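Local coordinates for protein separin (Saccharomyces cerevisiae, PDB 5U1T) that cleaves the cohesin subunit MCD1/SCC1 at the onset of anaphase as a caspase-like cysteine protease, so driving chromosome segregation, at residues Phe193-Leu198 with Ser241-Tyr246; Ile831-Leu836 with Gly857-Ala862; Cys328-Ile333 with Arg346-Thr351. All coordinates share one frame; numbering follows the deposited sequence.

Contact 1: Phe193-Leu198 with Ser241-Tyr246; sequences FGLKFL and SFYLSY
L195 and Y246 bring the two backbones to within 5.9 Å (CA to CA) where the segments 193-198 and 241-246 run nearly parallel, their axes 8.7 Å apart at the closest and inclined by 24°. L195 illustrates how one branched side chain can serve several neighbours at once. Its CD2 methyl lies over one face of the Y246 ring, 3.9 Å from the centroid and 23° off the ring normal, a CH-pi contact displaced toward the CB end, with CG the nearest ring atom. The other methyl, CD1, turns to F242, 4.3 Å from its CB, while CD2 also brushes the ring of Y243. A chi1 of 163°, which sets CG beside the carbonyl carbon, directs the ring of Y246 alongside L198, whose CB meets the rim instead of the face, 3.9 Å from CE1 of Y246. The two segments belong to helices 190-203 and 236-250, which run nearly parallel here within the all-helical part of separin, with helix 217-225 lying between them in sequence. Further along, K196 crosses F242 at about a right angle. Its CE sits 3.8 Å from CD2 of that ring, and CB approaches the same CD2-CE2 side; bends at chi2 and chi3 bring CE back to it. The ammonium NZ of K196 ends 3.9 Å from S245 CB, but its hydrogen bonding is met partly by Q199, and the salt bridge to D160 probably offsets the charge of this buried lysine. Y246 is likewise pinned at its far end: its OH is hydrogen-bonded to the backbone N of I256, and its ring stacks with that of Y250.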
loop_
_atom_site.group_PDB
_atom_site.type_symbol
_atom_site.label_atom_id
_atom_site.label_comp_id
_atom_site.label_asym_id
_atom_site.label_seq_id
_atom_site.Cartn_x
_atom_site.Cartn_y
_atom_site.Cartn_z
ATOM N N PHE A 193 -1.213 -7.088 79.091
ATOM C CA PHE A 193 -1.583 -8.390 78.565
ATOM C C PHE A 193 -2.970 -8.809 79.040
ATOM O O PHE A 193 -3.813 -9.190 78.216
ATOM C CB PHE A 193 -0.543 -9.432 78.954
ATOM C CG PHE A 193 0.746 -9.291 78.201
ATOM C CD1 PHE A 193 1.752 -8.459 78.670
ATOM C CD2 PHE A 193 0.949 -9.972 77.011
ATOM C CE1 PHE A 193 2.945 -8.317 77.962
ATOM C CE2 PHE A 193 2.141 -9.834 76.306
ATOM C CZ PHE A 193 3.136 -9.006 76.786
ATOM N N GLY A 194 -3.205 -8.731 80.356
ATOM C CA GLY A 194 -4.526 -8.960 80.923
ATOM C C GLY A 194 -5.641 -8.252 80.163
ATOM O O GLY A 194 -6.584 -8.884 79.698
ATOM N N LEU A 195 -5.518 -6.936 80.023
ATOM C CA LEU A 195 -6.489 -6.136 79.287
ATOM C C LEU A 195 -6.747 -6.684 77.883
ATOM O O LEU A 195 -7.903 -6.806 77.453
ATOM C CB LEU A 195 -6.013 -4.681 79.195
ATOM C CG LEU A 195 -6.072 -3.815 80.457
ATOM C CD1 LEU A 195 -5.131 -2.629 80.348
ATOM C CD2 LEU A 195 -7.488 -3.327 80.686
ATOM N N LYS A 196 -5.670 -7.009 77.166
ATOM C CA LYS A 196 -5.782 -7.518 75.804
ATOM C C LYS A 196 -6.474 -8.883 75.767
ATOM O O LYS A 196 -7.307 -9.135 74.891
ATOM C CB LYS A 196 -4.402 -7.620 75.149
ATOM C CG LYS A 196 -4.436 -8.111 73.694
ATOM C CD LYS A 196 -5.256 -7.190 72.823
ATOM C CE LYS A 196 -4.655 -5.800 72.744
ATOM N NZ LYS A 196 -5.405 -4.908 71.809
ATOM N N PHE A 197 -6.114 -9.751 76.715
ATOM C CA PHE A 197 -6.650 -11.111 76.792
ATOM C C PHE A 197 -8.147 -11.131 77.077
ATOM O O PHE A 197 -8.890 -11.925 76.486
ATOM C CB PHE A 197 -5.913 -11.920 77.863
ATOM C CG PHE A 197 -6.646 -13.161 78.304
ATOM C CD1 PHE A 197 -6.581 -14.326 77.557
ATOM C CD2 PHE A 197 -7.394 -13.166 79.477
ATOM C CE1 PHE A 197 -7.257 -15.468 77.966
ATOM C CE2 PHE A 197 -8.064 -14.300 79.883
ATOM C CZ PHE A 197 -7.993 -15.453 79.131
ATOM N N LEU A 198 -8.584 -10.275 77.998
ATOM C CA LEU A 198 -10.013 -10.136 78.280
ATOM C C LEU A 198 -10.720 -9.632 77.028
ATOM O O LEU A 198 -11.749 -10.182 76.623
ATOM C CB LEU A 198 -10.270 -9.192 79.466
ATOM C CG LEU A 198 -9.738 -9.668 80.821
ATOM C CD1 LEU A 198 -10.138 -8.724 81.955
ATOM C CD2 LEU A 198 -10.197 -11.088 81.110
ATOM N N SER A 241 -3.647 2.818 74.743
ATOM C CA SER A 241 -4.058 2.024 73.589
ATOM C C SER A 241 -4.779 0.747 74.028
ATOM O O SER A 241 -5.896 0.469 73.577
ATOM C CB SER A 241 -2.842 1.686 72.716
ATOM O OG SER A 241 -3.222 1.137 71.458
ATOM N N PHE A 242 -4.154 -0.002 74.935
ATOM C CA PHE A 242 -4.694 -1.279 75.393
ATOM C C PHE A 242 -6.074 -1.172 76.034
ATOM O O PHE A 242 -6.986 -1.931 75.687
ATOM C CB PHE A 242 -3.737 -1.920 76.380
ATOM C CG PHE A 242 -2.604 -2.630 75.732
ATOM C CD1 PHE A 242 -1.441 -1.956 75.411
ATOM C CD2 PHE A 242 -2.698 -3.976 75.438
ATOM C CE1 PHE A 242 -0.388 -2.615 74.812
ATOM C CE2 PHE A 242 -1.649 -4.636 74.836
ATOM C CZ PHE A 242 -0.495 -3.955 74.525
ATOM N N TYR A 243 -6.208 -0.239 76.976
ATOM C CA TYR A 243 -7.453 -0.035 77.713
ATOM C C TYR A 243 -8.570 0.364 76.757
ATOM O O TYR A 243 -9.688 -0.139 76.863
ATOM C CB TYR A 243 -7.263 1.027 78.814
ATOM C CG TYR A 243 -8.532 1.452 79.555
ATOM C CD1 TYR A 243 -9.339 2.487 79.074
ATOM C CD2 TYR A 243 -8.907 0.841 80.748
ATOM C CE1 TYR A 243 -10.490 2.885 79.752
ATOM C CE2 TYR A 243 -10.059 1.235 81.430
ATOM C CZ TYR A 243 -10.847 2.255 80.929
ATOM O OH TYR A 243 -11.990 2.651 81.605
ATOM N N LEU A 244 -8.263 1.262 75.824
ATOM C CA LEU A 244 -9.246 1.690 74.838
ATOM C C LEU A 244 -9.832 0.498 74.094
ATOM O O LEU A 244 -11.042 0.398 73.931
ATOM C CB LEU A 244 -8.629 2.671 73.841
ATOM C CG LEU A 244 -8.325 4.086 74.340
ATOM C CD1 LEU A 244 -7.856 4.969 73.183
ATOM C CD2 LEU A 244 -9.534 4.694 75.055
ATOM N N SER A 245 -8.971 -0.411 73.649
ATOM C CA SER A 245 -9.431 -1.607 72.956
ATOM C C SER A 245 -10.192 -2.530 73.901
ATOM O O SER A 245 -11.138 -3.200 73.497
ATOM C CB SER A 245 -8.252 -2.346 72.334
ATOM O OG SER A 245 -7.575 -1.506 71.426
ATOM N N TYR A 246 -9.855 -2.439 75.172
ATOM C CA TYR A 246 -10.512 -3.239 76.173
ATOM C C TYR A 246 -11.864 -2.644 76.458
ATOM O O TYR A 246 -12.848 -3.355 76.533
ATOM C CB TYR A 246 -9.692 -3.271 77.450
ATOM C CG TYR A 246 -10.461 -3.731 78.662
ATOM C CD1 TYR A 246 -10.688 -5.069 78.894
ATOM C CD2 TYR A 246 -10.952 -2.822 79.576
ATOM C CE1 TYR A 246 -11.387 -5.489 80.001
ATOM C CE2 TYR A 246 -11.652 -3.233 80.685
ATOM C CZ TYR A 246 -11.866 -4.566 80.892
ATOM O OH TYR A 246 -12.559 -4.975 81.998
#

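Contact 2: Ile831-Leu836 with Gly857-Ala862; sequences IVYRCL and GKANKA
A859 and L836 place their CA atoms 5.1 Å apart in an antiparallel helical hairpin, formed by helices 829-845 and 849-863, whose short segments cross at -151° with an axis separation of 8.6 Å. Here the short side chains of two alanines are consistent with the close approach. The tight part is built on A859 and A862, one turn apart and facing L836 and Y833. CB of A859 lies 3.8 Å from CB of L836, so contact begins at the very root of the leucine, and A862 repeats the pattern by setting its CB 4.0 Å from the CA of Y833. With a chi1 of 175° turning it away from the backbone N, the ring of Y833 passes along the flank of the second helix and presents an edge there. CD1 and CE1 straddle the carbonyl oxygen of A859 near the ring plane, the distance from CD1 to that O being 3.1 Å. The same ring also meets F863, the next residue on that helix, with planes about 60° apart, and beyond the hairpin packs on F878 of helix 872-881, which places this part of the contact against a third helix.

Toward solvent the character changes. K858 lends only the base of its side chain: CB touches L836 CD1 at 3.6 Å, after which the extended chain leads away from the partner helix. L836 thus spans both regions, its root against A859 and its CD1 methyl turned to the outer lysine and to A862. V832 makes only a marginal approach, its CG1 stopping 4.4 Å from the CB of A862.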
loop_
_atom_site.group_PDB
_atom_site.type_symbol
_atom_site.label_atom_id
_atom_site.label_comp_id
_atom_site.label_asym_id
_atom_site.label_seq_id
_atom_site.Cartn_x
_atom_site.Cartn_y
_atom_site.Cartn_z
ATOM N N ILE A 831 3.165 -10.057 -4.199
ATOM C CA ILE A 831 3.457 -8.893 -5.017
ATOM C C ILE A 831 4.246 -9.308 -6.251
ATOM O O ILE A 831 3.948 -8.880 -7.355
ATOM C CB ILE A 831 4.232 -7.824 -4.242
ATOM C CG1 ILE A 831 3.430 -7.367 -3.023
ATOM C CG2 ILE A 831 4.497 -6.626 -5.136
ATOM C CD1 ILE A 831 2.144 -6.627 -3.360
ATOM N N VAL A 832 5.243 -10.159 -6.052
ATOM C CA VAL A 832 6.023 -10.691 -7.149
ATOM C C VAL A 832 5.123 -11.431 -8.135
ATOM O O VAL A 832 5.218 -11.213 -9.347
ATOM C CB VAL A 832 7.139 -11.610 -6.629
ATOM C CG1 VAL A 832 7.839 -12.323 -7.763
ATOM C CG2 VAL A 832 8.135 -10.794 -5.834
ATOM N N TYR A 833 4.229 -12.278 -7.633
ATOM C CA TYR A 833 3.321 -12.987 -8.523
ATOM C C TYR A 833 2.453 -12.020 -9.326
ATOM O O TYR A 833 2.443 -12.079 -10.549
ATOM C CB TYR A 833 2.398 -13.963 -7.785
ATOM C CG TYR A 833 1.420 -14.550 -8.779
ATOM C CD1 TYR A 833 1.876 -15.388 -9.795
ATOM C CD2 TYR A 833 0.071 -14.195 -8.773
ATOM C CE1 TYR A 833 1.024 -15.885 -10.747
ATOM C CE2 TYR A 833 -0.792 -14.688 -9.731
ATOM C CZ TYR A 833 -0.307 -15.535 -10.716
ATOM O OH TYR A 833 -1.145 -16.047 -11.685
ATOM N N ARG A 834 1.721 -11.148 -8.641
ATOM C CA ARG A 834 0.799 -10.244 -9.308
ATOM C C ARG A 834 1.488 -9.404 -10.369
ATOM O O ARG A 834 0.914 -9.168 -11.446
ATOM C CB ARG A 834 0.108 -9.317 -8.310
ATOM C CG ARG A 834 -0.911 -9.973 -7.439
ATOM C CD ARG A 834 -1.929 -10.740 -8.241
ATOM N NE ARG A 834 -2.847 -11.432 -7.352
ATOM C CZ ARG A 834 -3.993 -10.916 -6.910
ATOM N NH1 ARG A 834 -4.366 -9.707 -7.300
ATOM N NH2 ARG A 834 -4.774 -11.614 -6.086
ATOM N N CYS A 835 2.709 -8.965 -10.088
ATOM C CA CYS A 835 3.429 -8.153 -11.054
ATOM C C CYS A 835 3.823 -8.981 -12.273
ATOM O O CYS A 835 3.724 -8.518 -13.405
ATOM C CB CYS A 835 4.671 -7.531 -10.435
ATOM S SG CYS A 835 4.347 -6.163 -9.337
ATOM N N LEU A 836 4.274 -10.208 -12.038
ATOM C CA LEU A 836 4.631 -11.077 -13.146
ATOM C C LEU A 836 3.405 -11.449 -13.990
ATOM O O LEU A 836 3.530 -11.652 -15.199
ATOM C CB LEU A 836 5.323 -12.341 -12.641
ATOM C CG LEU A 836 6.773 -12.126 -12.197
ATOM C CD1 LEU A 836 7.354 -13.408 -11.598
ATOM C CD2 LEU A 836 7.607 -11.620 -13.362
ATOM N N GLY A 857 6.611 -18.370 -17.372
ATOM C CA GLY A 857 7.355 -19.329 -16.571
ATOM C C GLY A 857 7.633 -18.792 -15.174
ATOM O O GLY A 857 7.431 -19.487 -14.168
ATOM N N LYS A 858 8.094 -17.546 -15.107
ATOM C CA LYS A 858 8.341 -16.906 -13.830
ATOM C C LYS A 858 7.026 -16.791 -13.049
ATOM O O LYS A 858 6.985 -17.168 -11.873
ATOM C CB LYS A 858 9.001 -15.533 -14.008
ATOM C CG LYS A 858 10.459 -15.595 -14.437
ATOM C CD LYS A 858 11.107 -14.227 -14.466
ATOM C CE LYS A 858 12.516 -14.325 -15.037
ATOM N NZ LYS A 858 13.225 -13.020 -15.113
ATOM N N ALA A 859 5.951 -16.318 -13.689
ATOM C CA ALA A 859 4.685 -16.133 -12.972
ATOM C C ALA A 859 4.185 -17.454 -12.395
ATOM O O ALA A 859 3.681 -17.503 -11.264
ATOM C CB ALA A 859 3.635 -15.522 -13.872
ATOM N N ASN A 860 4.342 -18.524 -13.169
ATOM C CA ASN A 860 3.888 -19.833 -12.733
ATOM C C ASN A 860 4.710 -20.355 -11.563
ATOM O O ASN A 860 4.175 -20.955 -10.634
ATOM C CB ASN A 860 3.941 -20.825 -13.881
ATOM C CG ASN A 860 2.807 -20.649 -14.851
ATOM O OD1 ASN A 860 1.871 -19.894 -14.601
ATOM N ND2 ASN A 860 2.874 -21.361 -15.963
ATOM N N LYS A 861 6.015 -20.121 -11.613
ATOM C CA LYS A 861 6.891 -20.442 -10.497
ATOM C C LYS A 861 6.480 -19.673 -9.256
ATOM O O LYS A 861 6.278 -20.256 -8.195
ATOM C CB LYS A 861 8.329 -20.116 -10.852
ATOM C CG LYS A 861 9.343 -20.940 -10.105
ATOM C CD LYS A 861 10.527 -21.222 -11.018
ATOM C CE LYS A 861 10.043 -21.755 -12.392
ATOM N NZ LYS A 861 11.038 -21.507 -13.505
ATOM N N ALA A 862 6.355 -18.356 -9.407
ATOM C CA ALA A 862 5.981 -17.462 -8.321
ATOM C C ALA A 862 4.709 -17.905 -7.603
ATOM O O ALA A 862 4.606 -17.759 -6.392
ATOM C CB ALA A 862 5.820 -16.046 -8.850
#

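Contact 3: Cys328-Ile333 with Arg346-Thr351; sequences CLWSTI and RQFDCT
W330 extends its indole to F348, which approaches one face, and to Q347 and T351, which meet its edge. The edge of the F348 ring points at the face of the indole in a T-shaped (edge-to-face) pair, with planes at 87° and the six-membered ring centroid of W330 5.8 Å from that of F348. CH2 of W330 in turn rests 3.7 Å from the CB of F348, while the indole's opposite face is covered by CD1 of I333. Helices 319-336 and 342-357 follow one another as an antiparallel hairpin whose segments, inclined by 143°, keep their axes 12.6 Å apart; here a large aromatic, its CG anti to the carbonyl carbon (chi1 -78°), reaches between them. Polar atoms line the indole edge. OE1 of Q347 lies near the ring plane, 3.4 Å from W330 CZ2, and is held there by a hydrogen bond of 2.7 Å from T351 OG1, which lies out of the plane of that carbonyl. The amide's other end, NE2, bonds to T309 OG1. Replacing W330 with an alanine is likely to open a gap between the helices and leave the F348 edge without the face it meets. L378 of helix 365-384 touches the side chains of both W330 and F348, tying the hairpin to the next helix.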
loop_
_atom_site.group_PDB
_atom_site.type_symbol
_atom_site.label_atom_id
_atom_site.label_comp_id
_atom_site.label_asym_id
_atom_site.label_seq_id
_atom_site.Cartn_x
_atom_site.Cartn_y
_atom_site.Cartn_z
ATOM N N CYS A 328 7.315 15.055 68.285
ATOM C CA CYS A 328 6.919 14.679 69.639
ATOM C C CYS A 328 5.415 14.462 69.755
ATOM O O CYS A 328 4.953 13.470 70.321
ATOM C CB CYS A 328 7.352 15.753 70.653
ATOM S SG CYS A 328 9.142 15.845 70.987
ATOM N N LEU A 329 4.654 15.404 69.220
ATOM C CA LEU A 329 3.205 15.347 69.324
ATOM C C LEU A 329 2.633 14.148 68.577
ATOM O O LEU A 329 1.817 13.407 69.123
ATOM C CB LEU A 329 2.601 16.660 68.819
ATOM C CG LEU A 329 1.096 16.902 68.732
ATOM C CD1 LEU A 329 0.460 16.852 70.105
ATOM C CD2 LEU A 329 0.824 18.235 68.049
ATOM N N TRP A 330 3.079 13.938 67.341
ATOM C CA TRP A 330 2.469 12.909 66.512
ATOM C C TRP A 330 2.954 11.520 66.878
ATOM O O TRP A 330 2.292 10.527 66.569
ATOM C CB TRP A 330 2.714 13.200 65.032
ATOM C CG TRP A 330 1.798 14.257 64.552
ATOM C CD1 TRP A 330 2.097 15.571 64.349
ATOM C CD2 TRP A 330 0.405 14.109 64.267
ATOM N NE1 TRP A 330 0.978 16.251 63.935
ATOM C CE2 TRP A 330 -0.076 15.377 63.877
ATOM C CE3 TRP A 330 -0.482 13.026 64.288
ATOM C CZ2 TRP A 330 -1.413 15.593 63.511
ATOM C CZ3 TRP A 330 -1.810 13.241 63.919
ATOM C CH2 TRP A 330 -2.260 14.516 63.541
ATOM N N SER A 331 4.095 11.443 67.553
ATOM C CA SER A 331 4.562 10.158 68.029
ATOM C C SER A 331 3.670 9.697 69.174
ATOM O O SER A 331 3.367 8.512 69.289
ATOM C CB SER A 331 6.020 10.230 68.467
ATOM O OG SER A 331 6.815 10.860 67.483
ATOM N N THR A 332 3.228 10.634 70.010
ATOM C CA THR A 332 2.344 10.274 71.117
ATOM C C THR A 332 0.969 9.873 70.582
ATOM O O THR A 332 0.297 9.033 71.176
ATOM C CB THR A 332 2.178 11.421 72.151
ATOM O OG1 THR A 332 3.461 11.945 72.507
ATOM C CG2 THR A 332 1.482 10.917 73.419
ATOM N N ILE A 333 0.556 10.461 69.461
ATOM C CA ILE A 333 -0.743 10.120 68.879
ATOM C C ILE A 333 -0.781 8.651 68.466
ATOM O O ILE A 333 -1.724 7.935 68.816
ATOM C CB ILE A 333 -1.094 11.008 67.667
ATOM C CG1 ILE A 333 -1.269 12.462 68.113
ATOM C CG2 ILE A 333 -2.356 10.503 66.984
ATOM C CD1 ILE A 333 -2.253 13.267 67.294
ATOM N N ARG A 346 -7.911 17.109 60.856
ATOM C CA ARG A 346 -7.763 18.527 60.537
ATOM C C ARG A 346 -6.341 18.978 60.862
ATOM O O ARG A 346 -5.712 19.695 60.082
ATOM C CB ARG A 346 -8.779 19.393 61.307
ATOM C CG ARG A 346 -10.235 19.307 60.824
ATOM C CD ARG A 346 -10.347 19.213 59.304
ATOM N NE ARG A 346 -10.547 17.835 58.850
ATOM C CZ ARG A 346 -10.480 17.452 57.578
ATOM N NH1 ARG A 346 -10.206 18.343 56.632
ATOM N NH2 ARG A 346 -10.676 16.179 57.254
ATOM N N GLN A 347 -5.836 18.557 62.016
ATOM C CA GLN A 347 -4.507 18.974 62.441
ATOM C C GLN A 347 -3.468 18.343 61.528
ATOM O O GLN A 347 -2.497 19.000 61.143
ATOM C CB GLN A 347 -4.247 18.599 63.903
ATOM C CG GLN A 347 -3.500 19.678 64.699
ATOM C CD GLN A 347 -2.051 19.871 64.253
ATOM O OE1 GLN A 347 -1.274 18.917 64.195
ATOM N NE2 GLN A 347 -1.685 21.112 63.942
ATOM N N PHE A 348 -3.688 17.077 61.174
ATOM C CA PHE A 348 -2.786 16.364 60.278
ATOM C C PHE A 348 -2.664 17.132 58.983
ATOM O O PHE A 348 -1.585 17.620 58.643
ATOM C CB PHE A 348 -3.284 14.945 60.002
ATOM C CG PHE A 348 -2.413 14.163 59.041
ATOM C CD1 PHE A 348 -2.631 14.221 57.675
ATOM C CD2 PHE A 348 -1.392 13.353 59.508
ATOM C CE1 PHE A 348 -1.840 13.495 56.797
ATOM C CE2 PHE A 348 -0.604 12.628 58.627
ATOM C CZ PHE A 348 -0.832 12.701 57.273
ATOM N N ASP A 349 -3.788 17.234 58.275
ATOM C CA ASP A 349 -3.865 17.974 57.023
ATOM C C ASP A 349 -3.154 19.312 57.153
ATOM O O ASP A 349 -2.399 19.710 56.278
ATOM C CB ASP A 349 -5.321 18.170 56.616
ATOM C CG ASP A 349 -5.970 16.883 56.164
ATOM O OD1 ASP A 349 -5.354 15.812 56.364
ATOM O OD2 ASP A 349 -7.092 16.943 55.615
ATOM N N CYS A 350 -3.354 19.976 58.280
ATOM C CA CYS A 350 -2.701 21.249 58.523
ATOM C C CYS A 350 -1.195 21.108 58.751
ATOM O O CYS A 350 -0.405 21.870 58.193
ATOM C CB CYS A 350 -3.347 21.939 59.717
ATOM S SG CYS A 350 -2.796 23.623 59.932
ATOM N N THR A 351 -0.802 20.136 59.572
ATOM C CA THR A 351 0.609 19.938 59.897
ATOM C C THR A 351 1.402 19.623 58.643
ATOM O O THR A 351 2.564 20.020 58.526
ATOM C CB THR A 351 0.809 18.813 60.953
ATOM O OG1 THR A 351 0.510 19.326 62.257
ATOM C CG2 THR A 351 2.245 18.304 60.971
#

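Overall arrangement
All three contacts join helices away from the probable catalytic cysteine. Contacts 1 and 3 are buried and share one end of the elongated chain, their centres 24 Å apart and nearest atoms about 7 Å, whereas contact 2, nearer the chain's centre and partly open to solvent, is centred about 89 Å from the centre of contact 1 and 81 Å from that of contact 3. No helix is common to any two. Contacts 2 and 3 both hold hairpins of successive helices, one with alanines at its closest part, the other wide and spanned by a tryptophan; contact 1 pairs helices that share a direction. Buried polar groups accompany the aromatics in contacts 1 and 3; contact 2 sends its lysine outward.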